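Local coordinates for UPF0403 protein yphP (Bacillus subtilis, PDB 3FHK) that removes bacillithiol from S-bacillithiolated proteins as a dithiol bacilliredoxin and has protein disulfide isomerase activity, at residues V50-V55 and S107-L112; T68-Q73 and E134-L139. The protein carries 2 engineered substitutions. All coordinates share one frame; numbering follows the deposited sequence.

How the contacts relate
Along the chain the segments alternate: 50-55 comes first, then 68-73, then 107-112 and finally 134-139. Contact 1 joins strands 47-53 and 109-114 in the middle of the mixed sheet of this thioredoxin-like fold, close to the centre of the chain. Contact 2 lies about 13 Å away, centre to centre, where helices 57-73 and 132-146 pack together over the sheet. Strand 47-53 runs to the CXC motif, whose last two residues begin helix 57-73. The contacts also touch in space, Met110 SD lying 4.0 Å from Leu139 CD1. The active-site cysteines sit beside contact 1, where Ser54 and Pro108 lie next to Cys56 and Cys58, and contact 2 is away from them.

Contact 1 (V50-V55 and S107-L112); sequences VVVNSV and SPSMAL
Val50 and Ala111, Val51 and Met110, and Val52 and Ser109 pair across two antiparallel central strands of a thioredoxin-like sheet; the 50-53 strand runs toward the active-site end, and the 109-112 strand starts there, just after cis-Pro108. Four backbone hydrogen bonds hold the strands together. Val50 and Ala111 exchange two, the straighter being Val50 N to Ala111 O at 2.7 Å; Val52 and Ser109 exchange two more, from Val52 N to Ser109 O at 2.7 Å and from Ser109 N to Val52 O at 3.1 Å. Val51 and Met110 form the non-hydrogen-bonded pair between them, and Met110 CA offers a CH···O contact to Val50 O.

Apolar packing falls on both faces. Val51 CG2 lies alongside Met110 CG at 4.1 Å, the two side chains pointing the same way, with Ala67 of helix 57-73 also against Val51. On the other face Val50 CB meets Ala111 CB at 4.4 Å.

The Ser109 hydroxyl lies against Val52, OG to CB 3.5 Å, and hydrogen-bonds to Ser106 O.

Beyond the strands, Pro108 packs on Cys58, one of the two nucleophiles. Ser54 OG hydrogen-bonds to the backbone N of Cys56, the other, while Ser54 CB sits 3.0 Å from Ser107 OG.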
ATOM      1  N   VAL A  50      31.110 -15.208   9.115  1.00 32.71           N
ATOM      2  CA  VAL A  50      30.210 -14.079   9.094  1.00 28.92           C
ATOM      3  C   VAL A  50      29.345 -14.251   7.860  1.00 32.52           C
ATOM      4  O   VAL A  50      29.846 -14.497   6.753  1.00 31.01           O
ATOM      5  CB  VAL A  50      30.990 -12.738   9.010  1.00 32.61           C
ATOM      6  CG1 VAL A  50      30.034 -11.557   8.850  1.00 26.11           C
ATOM      7  CG2 VAL A  50      31.898 -12.553  10.252  1.00 18.15           C
ATOM      8  N   VAL A  51      28.040 -14.153   8.047  1.00 31.92           N
ATOM      9  CA  VAL A  51      27.133 -14.162   6.913  1.00 32.16           C
ATOM     10  C   VAL A  51      26.487 -12.798   6.790  1.00 32.04           C
ATOM     11  O   VAL A  51      25.864 -12.297   7.729  1.00 30.74           O
ATOM     12  CB  VAL A  51      26.042 -15.234   7.042  1.00 32.12           C
ATOM     13  CG1 VAL A  51      25.053 -15.129   5.876  1.00 24.29           C
ATOM     14  CG2 VAL A  51      26.675 -16.617   7.102  1.00 27.45           C
ATOM     15  N   VAL A  52      26.677 -12.180   5.638  1.00 28.28           N
ATOM     16  CA  VAL A  52      25.962 -10.957   5.340  1.00 27.54           C
ATOM     17  C   VAL A  52      24.656 -11.327   4.670  1.00 30.94           C
ATOM     18  O   VAL A  52      24.621 -11.703   3.491  1.00 33.67           O
ATOM     19  CB  VAL A  52      26.777 -10.030   4.452  1.00 23.89           C
ATOM     20  CG1 VAL A  52      25.934  -8.823   4.067  1.00 20.15           C
ATOM     21  CG2 VAL A  52      28.025  -9.604   5.193  1.00 32.65           C
ATOM     22  N   ASN A  53      23.588 -11.232   5.452  1.00 30.93           N
ATOM     23  CA  ASN A  53      22.281 -11.708   5.049  1.00 32.43           C
ATOM     24  C   ASN A  53      21.600 -10.687   4.144  1.00 33.49           C
ATOM     25  O   ASN A  53      22.082  -9.562   4.009  1.00 31.28           O
ATOM     26  CB  ASN A  53      21.441 -12.005   6.294  1.00 33.71           C
ATOM     27  CG  ASN A  53      20.327 -13.003   6.028  1.00 35.97           C
ATOM     28  OD1 ASN A  53      20.182 -13.514   4.915  1.00 31.29           O
ATOM     29  ND2 ASN A  53      19.525 -13.275   7.051  1.00 34.97           N
ATOM     30  N   SER A  54      20.495 -11.089   3.516  1.00 37.83           N
ATOM     31  CA  SER A  54      19.799 -10.250   2.541  1.00 37.96           C
ATOM     32  C   SER A  54      18.406 -10.814   2.256  1.00 42.07           C
ATOM     33  O   SER A  54      18.158 -11.993   2.471  1.00 37.05           O
ATOM     34  CB  SER A  54      20.608 -10.175   1.238  1.00 33.26           C
ATOM     35  OG  SER A  54      19.807  -9.736   0.145  1.00 43.56           O
ATOM     36  N   VAL A  55      17.505  -9.973   1.754  1.00 39.95           N
ATOM     37  CA  VAL A  55      16.133 -10.392   1.449  1.00 38.62           C
ATOM     38  C   VAL A  55      15.989 -11.119   0.103  1.00 36.48           C
ATOM     39  O   VAL A  55      15.000 -11.810  -0.147  1.00 43.34           O
ATOM     40  CB  VAL A  55      15.183  -9.172   1.460  1.00 47.71           C
ATOM     41  CG1 VAL A  55      13.774  -9.583   1.094  1.00 56.86           C
ATOM     42  CG2 VAL A  55      15.188  -8.519   2.822  1.00 51.71           C
ATOM     43  N   SER A 107      25.845  -8.449  -1.272  1.00 35.17           N
ATOM     44  CA  SER A 107      24.806  -9.024  -0.430  1.00 41.68           C
ATOM     45  C   SER A 107      23.982 -10.015  -1.257  1.00 37.41           C
ATOM     46  O   SER A 107      23.497  -9.664  -2.335  1.00 34.54           O
ATOM     47  CB  SER A 107      23.909  -7.885   0.057  1.00 43.51           C
ATOM     48  OG  SER A 107      22.975  -8.331   1.007  1.00 59.38           O
ATOM     49  N   PRO A 108      23.840 -11.264  -0.783  1.00 33.80           N
ATOM     50  CA  PRO A 108      24.460 -11.821   0.418  1.00 33.58           C
ATOM     51  C   PRO A 108      25.938 -12.028   0.166  1.00 33.03           C
ATOM     52  O   PRO A 108      26.362 -12.060  -0.980  1.00 32.56           O
ATOM     53  CB  PRO A 108      23.782 -13.192   0.538  1.00 26.70           C
ATOM     54  CG  PRO A 108      23.481 -13.551  -0.897  1.00 24.61           C
ATOM     55  CD  PRO A 108      22.970 -12.262  -1.442  1.00 25.20           C
ATOM     56  N   SER A 109      26.716 -12.161   1.226  1.00 30.45           N
ATOM     57  CA  SER A 109      28.115 -12.523   1.069  1.00 30.32           C
ATOM     58  C   SER A 109      28.569 -13.172   2.368  1.00 30.99           C
ATOM     59  O   SER A 109      27.840 -13.154   3.359  1.00 29.32           O
ATOM     60  CB  SER A 109      28.963 -11.299   0.678  1.00 27.92           C
ATOM     61  OG  SER A 109      28.875 -10.264   1.649  1.00 28.62           O
ATOM     62  N   MET A 110      29.755 -13.761   2.369  1.00 32.58           N
ATOM     63  CA  MET A 110      30.234 -14.455   3.560  1.00 31.75           C
ATOM     64  C   MET A 110      31.730 -14.213   3.773  1.00 36.14           C
ATOM     65  O   MET A 110      32.498 -14.144   2.818  1.00 31.11           O
ATOM     66  CB  MET A 110      29.940 -15.949   3.449  1.00 21.83           C
ATOM     67  CG  MET A 110      28.448 -16.299   3.382  1.00 30.65           C
ATOM     68  SD  MET A 110      28.126 -18.078   3.237  1.00 30.53           S
ATOM     69  CE  MET A 110      27.936 -18.217   1.467  1.00 45.49           C
ATOM     70  N   ALA A 111      32.139 -14.063   5.028  1.00 29.37           N
ATOM     71  CA  ALA A 111      33.552 -14.024   5.347  1.00 24.62           C
ATOM     72  C   ALA A 111      33.918 -15.017   6.437  1.00 33.31           C
ATOM     73  O   ALA A 111      33.213 -15.144   7.444  1.00 34.60           O
ATOM     74  CB  ALA A 111      33.996 -12.605   5.744  1.00 30.30           C
ATOM     75  N   LEU A 112      35.019 -15.728   6.201  1.00 29.75           N
ATOM     76  CA  LEU A 112      35.693 -16.526   7.211  1.00 27.05           C
ATOM     77  C   LEU A 112      36.791 -15.653   7.825  1.00 34.47           C
ATOM     78  O   LEU A 112      37.682 -15.165   7.112  1.00 28.94           O
ATOM     79  CB  LEU A 112      36.322 -17.766   6.572  1.00 27.18           C
ATOM     80  CG  LEU A 112      36.264 -19.107   7.319  1.00 41.87           C
ATOM     81  CD1 LEU A 112      37.483 -19.964   7.001  1.00 33.24           C
ATOM     82  CD2 LEU A 112      36.122 -18.932   8.821  1.00 46.33           C
TER

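Contact 2 (T68-Q73 and E134-L139); sequences TQAVLQ and EIMKNL
Met136 reaches across to the 68-73 end of helix 57-73 with CG, SD and CE. Its SD comes within 3.6 Å of Gln69 CB, and its CE lies 3.7 Å from Gln69 NE2; the two side chains cross at a slant. The bend at chi3 (-52°) leaves SD and CE at nearly equal distances from that amide nitrogen. Nearer the backbone, Met136 CG rests on Ala70 CB at 3.9 Å. The same methyl of Ala70 also meets Leu139, one turn further along: Leu139 CD1 is 3.7 Å away and Leu139 CB 3.8 Å. Ala70 therefore presents a small surface to two side chains at once, and its CA approaches that of Met136 to 5.6 Å.

This is helix-on-helix packing on one face of the thioredoxin-like sheet, with segment axes 9.3 Å apart at closest and crossing at -50°. No hydrogen bond spans it. With an alanine in place of Met136, Gln69 CB would probably lose the sulfur against it and a gap would open beside Ala70.

Further out, Thr140 and Phe143 of helix 132-146 extend the packing around Ala70, and Met132 of the same helix touches Gln69. Underneath, Leu139 rests on Leu49 and Ile122 of the sheet. Asn138 OD1 accepts a hydrogen bond from His120 NE2, tying helix 132-146 to strand 117-122.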
ATOM      1  N   THR A  68      24.419 -22.629   6.784  1.00 32.15           N
ATOM      2  CA  THR A  68      23.985 -23.391   7.951  1.00 43.80           C
ATOM      3  C   THR A  68      24.303 -24.881   7.810  1.00 43.27           C
ATOM      4  O   THR A  68      24.616 -25.549   8.793  1.00 42.52           O
ATOM      5  CB  THR A  68      22.478 -23.170   8.267  1.00 31.54           C
ATOM      6  OG1 THR A  68      21.671 -23.671   7.194  1.00 36.44           O
ATOM      7  CG2 THR A  68      22.198 -21.681   8.465  1.00 33.05           C
ATOM      8  N   GLN A  69      24.239 -25.385   6.580  1.00 36.82           N
ATOM      9  CA  GLN A  69      24.532 -26.786   6.316  1.00 39.79           C
ATOM     10  C   GLN A  69      26.030 -27.075   6.356  1.00 39.44           C
ATOM     11  O   GLN A  69      26.452 -28.102   6.895  1.00 39.35           O
ATOM     12  CB  GLN A  69      23.910 -27.235   4.987  1.00 42.32           C
ATOM     13  CG  GLN A  69      22.384 -27.375   5.051  1.00 48.35           C
ATOM     14  CD  GLN A  69      21.716 -27.429   3.682  1.00 55.34           C
ATOM     15  OE1 GLN A  69      20.634 -26.873   3.488  1.00 53.14           O
ATOM     16  NE2 GLN A  69      22.357 -28.099   2.731  1.00 59.43           N
ATOM     17  N   ALA A  70      26.835 -26.175   5.796  1.00 28.57           N
ATOM     18  CA  ALA A  70      28.280 -26.367   5.811  1.00 34.22           C
ATOM     19  C   ALA A  70      28.765 -26.450   7.251  1.00 40.73           C
ATOM     20  O   ALA A  70      29.600 -27.289   7.603  1.00 38.59           O
ATOM     21  CB  ALA A  70      28.993 -25.221   5.062  1.00 27.40           C
ATOM     22  N   VAL A  71      28.201 -25.590   8.090  1.00 38.62           N
ATOM     23  CA  VAL A  71      28.591 -25.500   9.490  1.00 35.79           C
ATOM     24  C   VAL A  71      28.177 -26.708  10.328  1.00 44.03           C
ATOM     25  O   VAL A  71      28.853 -27.070  11.302  1.00 45.25           O
ATOM     26  CB  VAL A  71      28.044 -24.202  10.108  1.00 36.45           C
ATOM     27  CG1 VAL A  71      27.714 -24.386  11.561  1.00 39.86           C
ATOM     28  CG2 VAL A  71      29.065 -23.065   9.914  1.00 28.07           C
ATOM     29  N   LEU A  72      27.067 -27.333   9.950  1.00 45.77           N
ATOM     30  CA  LEU A  72      26.539 -28.452  10.710  1.00 44.98           C
ATOM     31  C   LEU A  72      27.102 -29.781  10.222  1.00 43.10           C
ATOM     32  O   LEU A  72      27.173 -30.756  10.983  1.00 39.42           O
ATOM     33  CB  LEU A  72      25.017 -28.468  10.614  1.00 52.54           C
ATOM     34  CG  LEU A  72      24.260 -27.433  11.443  1.00 53.85           C
ATOM     35  CD1 LEU A  72      22.783 -27.456  11.062  1.00 49.55           C
ATOM     36  CD2 LEU A  72      24.444 -27.703  12.938  1.00 53.09           C
ATOM     37  N   GLN A  73      27.516 -29.806   8.957  1.00 38.10           N
ATOM     38  CA  GLN A  73      27.901 -31.050   8.300  1.00 49.59           C
ATOM     39  C   GLN A  73      29.406 -31.323   8.272  1.00 51.23           C
ATOM     40  O   GLN A  73      29.829 -32.477   8.235  1.00 49.68           O
ATOM     41  CB  GLN A  73      27.337 -31.078   6.882  1.00 51.21           C
ATOM     42  CG  GLN A  73      25.821 -31.234   6.852  1.00 55.15           C
ATOM     43  CD  GLN A  73      25.245 -31.078   5.462  1.00 53.63           C
ATOM     44  OE1 GLN A  73      24.110 -30.625   5.298  1.00 52.03           O
ATOM     45  NE2 GLN A  73      26.029 -31.444   4.446  1.00 49.29           N
ATOM     46  N   GLU A 134      28.210 -26.425  -5.058  1.00 54.52           N
ATOM     47  CA  GLU A 134      29.391 -25.610  -5.325  1.00 50.63           C
ATOM     48  C   GLU A 134      29.696 -24.719  -4.132  1.00 44.24           C
ATOM     49  O   GLU A 134      30.839 -24.601  -3.704  1.00 39.28           O
ATOM     50  CB  GLU A 134      29.194 -24.735  -6.572  1.00 60.02           C
ATOM     51  CG  GLU A 134      29.001 -25.489  -7.896  1.00 67.05           C
ATOM     52  CD  GLU A 134      28.693 -24.556  -9.072  1.00 69.58           C
ATOM     53  OE1 GLU A 134      28.971 -23.340  -8.976  1.00 72.13           O
ATOM     54  OE2 GLU A 134      28.176 -25.039 -10.100  1.00 69.07           O
ATOM     55  N   ILE A 135      28.665 -24.084  -3.596  1.00 41.06           N
ATOM     56  CA  ILE A 135      28.876 -23.099  -2.546  1.00 41.80           C
ATOM     57  C   ILE A 135      29.292 -23.747  -1.233  1.00 40.70           C
ATOM     58  O   ILE A 135      30.157 -23.233  -0.538  1.00 46.56           O
ATOM     59  CB  ILE A 135      27.637 -22.207  -2.354  1.00 40.30           C
ATOM     60  CG1 ILE A 135      27.144 -21.726  -3.721  1.00 41.86           C
ATOM     61  CG2 ILE A 135      27.958 -21.019  -1.450  1.00 30.81           C
ATOM     62  CD1 ILE A 135      26.138 -20.609  -3.651  1.00 35.12           C
ATOM     63  N   MET A 136      28.682 -24.877  -0.896  1.00 45.82           N
ATOM     64  CA  MET A 136      29.052 -25.579   0.324  1.00 45.56           C
ATOM     65  C   MET A 136      30.478 -26.130   0.234  1.00 47.22           C
ATOM     66  O   MET A 136      31.225 -26.103   1.216  1.00 48.00           O
ATOM     67  CB  MET A 136      28.048 -26.687   0.640  1.00 44.13           C
ATOM     68  CG  MET A 136      27.181 -26.398   1.855  1.00 36.77           C
ATOM     69  SD  MET A 136      26.048 -27.750   2.148  1.00 79.05           S
ATOM     70  CE  MET A 136      25.360 -27.861   0.506  1.00 43.65           C
ATOM     71  N   LYS A 137      30.849 -26.617  -0.949  1.00 41.51           N
ATOM     72  CA  LYS A 137      32.207 -27.081  -1.203  1.00 42.28           C
ATOM     73  C   LYS A 137      33.180 -25.918  -1.038  1.00 47.33           C
ATOM     74  O   LYS A 137      34.311 -26.094  -0.586  1.00 52.28           O
ATOM     75  CB  LYS A 137      32.311 -27.667  -2.614  1.00 47.73           C
ATOM     76  CG  LYS A 137      33.672 -28.277  -2.948  1.00 52.34           C
ATOM     77  N   ASN A 138      32.724 -24.727  -1.412  1.00 43.46           N
ATOM     78  CA  ASN A 138      33.501 -23.514  -1.232  1.00 39.66           C
ATOM     79  C   ASN A 138      33.751 -23.280   0.252  1.00 37.08           C
ATOM     80  O   ASN A 138      34.889 -23.134   0.683  1.00 44.52           O
ATOM     81  CB  ASN A 138      32.752 -22.328  -1.851  1.00 40.76           C
ATOM     82  CG  ASN A 138      33.565 -21.042  -1.845  1.00 43.81           C
ATOM     83  OD1 ASN A 138      34.478 -20.869  -1.037  1.00 49.94           O
ATOM     84  ND2 ASN A 138      33.222 -20.124  -2.744  1.00 39.39           N
ATOM     85  N   LEU A 139      32.673 -23.250   1.030  1.00 38.14           N
ATOM     86  CA  LEU A 139      32.762 -23.037   2.471  1.00 37.84           C
ATOM     87  C   LEU A 139      33.603 -24.106   3.161  1.00 38.38           C
ATOM     88  O   LEU A 139      34.494 -23.791   3.945  1.00 37.21           O
ATOM     89  CB  LEU A 139      31.365 -23.029   3.095  1.00 33.53           C
ATOM     90  CG  LEU A 139      30.606 -21.709   3.043  1.00 42.21           C
ATOM     91  CD1 LEU A 139      29.147 -21.896   3.414  1.00 44.66           C
ATOM     92  CD2 LEU A 139      31.269 -20.703   3.968  1.00 47.00           C
TER